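Local coordinates for nickel ABC transporter (Nickel-binding protein) (Bacillus halodurans, PDB 3T66) that probably serves as the solute-binding component of an ABC transporter, capturing nickel or perhaps peptides for uptake, at residues Ala91-Ala94 against Ser95-Ala99. Residues are numbered along the deposited sequence; the frame is centred on the assembly and turned at random.
Sequences AVKA and SLERA
A long i to i+4 salt bridge laid along one turn of an amphipathic alpha-helix joins Lys93 to Glu97 in the helix 89-100 of this family 5 solute-binding protein. Four successive i+4 to i backbone hydrogen bonds set the spacing: Ser95 N to Ala91 O, Leu96 N to Val92 O, Glu97 N to Lys93 O at 2.8 Å and nearly straight (174°), and Arg98 N to Ala94 O at 2.7 Å. With CG of Lys93 anti to the backbone N (chi1 179°), the lysine chain rises beside the glutamate, and the two side chains cross at a slant. Their contact is mostly that of the aliphatic stem: Glu97 OE2 lies 3.5 Å from Lys93 CE, whereas the salt bridge from Lys93 NZ to the same OE2 is long at 3.9 Å. The ammonium group also donates a hydrogen bond to the carbonyl O of Ile115, in the strand 112-118, so the lysine links the helix to the neighbouring antiparallel sheet. An alanine in place of Glu97 would probably deprive the lysine ammonium of its nearby carboxylate and leave the stem around CE less covered. The buried side of the helix is built differently. Ser95 OG is hydrogen-bonded to Ile145 N, and Val92 packs on Leu45 and Ile144 and Leu96 on Val142, all in loops. Farther along, Arg98 turns away from this turn to form a salt bridge with Asp27 and a cation-pi contact with Phe152. One turn thus combines a long salt bridge on its partly exposed side with apolar packing on its buried side, where Val92 CG1 approaches Leu96 CD1 to 4.3 Å.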
loop_
_atom_site.group_PDB
_atom_site.type_symbol
_atom_site.label_atom_id
_atom_site.label_comp_id
_atom_site.label_asym_id
_atom_site.label_seq_id
_atom_site.Cartn_x
_atom_site.Cartn_y
_atom_site.Cartn_z
ATOM N N ALA A 91 -4.543 29.873 -0.563
ATOM C CA ALA A 91 -4.476 29.089 0.628
ATOM C C ALA A 91 -3.773 27.782 0.375
ATOM O O ALA A 91 -3.081 27.281 1.207
ATOM C CB ALA A 91 -5.836 28.833 1.104
ATOM N N VAL A 92 -4.017 27.210 -0.773
ATOM C CA VAL A 92 -3.505 25.928 -1.133
ATOM C C VAL A 92 -2.048 26.045 -1.489
ATOM O O VAL A 92 -1.261 25.112 -1.286
ATOM C CB VAL A 92 -4.283 25.322 -2.286
ATOM C CG1 VAL A 92 -3.723 23.964 -2.660
ATOM C CG2 VAL A 92 -5.750 25.205 -1.909
ATOM N N LYS A 93 -1.674 27.197 -2.013
ATOM C CA LYS A 93 -0.270 27.493 -2.272
ATOM C C LYS A 93 0.470 27.496 -0.952
ATOM O O LYS A 93 1.404 26.733 -0.752
ATOM C CB LYS A 93 -0.125 28.842 -2.953
ATOM C CG LYS A 93 1.292 29.174 -3.209
ATOM C CD LYS A 93 1.494 30.228 -4.275
ATOM C CE LYS A 93 2.810 30.951 -3.971
ATOM N NZ LYS A 93 3.555 31.415 -5.168
ATOM N N ALA A 94 0.018 28.328 -0.038
ATOM C CA ALA A 94 0.619 28.408 1.277
ATOM C C ALA A 94 0.883 27.041 1.866
ATOM O O ALA A 94 1.965 26.796 2.371
ATOM C CB ALA A 94 -0.278 29.188 2.212
ATOM N N SER A 95 -0.120 26.172 1.798
ATOM C CA SER A 95 -0.090 24.906 2.476
ATOM C C SER A 95 0.891 23.972 1.793
ATOM O O SER A 95 1.681 23.288 2.439
ATOM C CB SER A 95 -1.481 24.289 2.507
ATOM O OG SER A 95 -1.416 22.938 2.947
ATOM N N LEU A 96 0.842 23.954 0.479
ATOM C CA LEU A 96 1.822 23.192 -0.239
ATOM C C LEU A 96 3.194 23.666 0.160
ATOM O O LEU A 96 4.052 22.853 0.510
ATOM C CB LEU A 96 1.624 23.290 -1.744
ATOM C CG LEU A 96 0.426 22.484 -2.243
ATOM C CD1 LEU A 96 0.198 22.667 -3.754
ATOM C CD2 LEU A 96 0.607 21.043 -1.898
ATOM N N GLU A 97 3.395 24.981 0.142
ATOM C CA GLU A 97 4.702 25.565 0.504
ATOM C C GLU A 97 5.187 25.296 1.896
ATOM O O GLU A 97 6.320 24.886 2.088
ATOM C CB GLU A 97 4.656 27.029 0.305
ATOM C CG GLU A 97 4.421 27.261 -1.108
ATOM C CD GLU A 97 4.946 28.576 -1.536
ATOM O OE1 GLU A 97 5.123 29.442 -0.637
ATOM O OE2 GLU A 97 5.171 28.731 -2.767
ATOM N N ARG A 98 4.320 25.531 2.866
ATOM C CA ARG A 98 4.634 25.254 4.223
ATOM C C ARG A 98 5.053 23.810 4.266
ATOM O O ARG A 98 5.884 23.422 5.092
ATOM C CB ARG A 98 3.423 25.497 5.097
ATOM C CG ARG A 98 3.690 25.444 6.574
ATOM C CD ARG A 98 3.659 24.047 7.049
ATOM N NE ARG A 98 4.033 23.910 8.453
ATOM C CZ ARG A 98 3.556 22.974 9.286
ATOM N NH1 ARG A 98 3.985 22.940 10.521
ATOM N NH2 ARG A 98 2.647 22.077 8.906
ATOM N N ALA A 99 4.520 22.996 3.365
ATOM C CA ALA A 99 4.817 21.569 3.455
ATOM C C ALA A 99 6.169 21.222 2.848
ATOM O O ALA A 99 6.852 20.310 3.325
ATOM C CB ALA A 99 3.715 20.736 2.821
#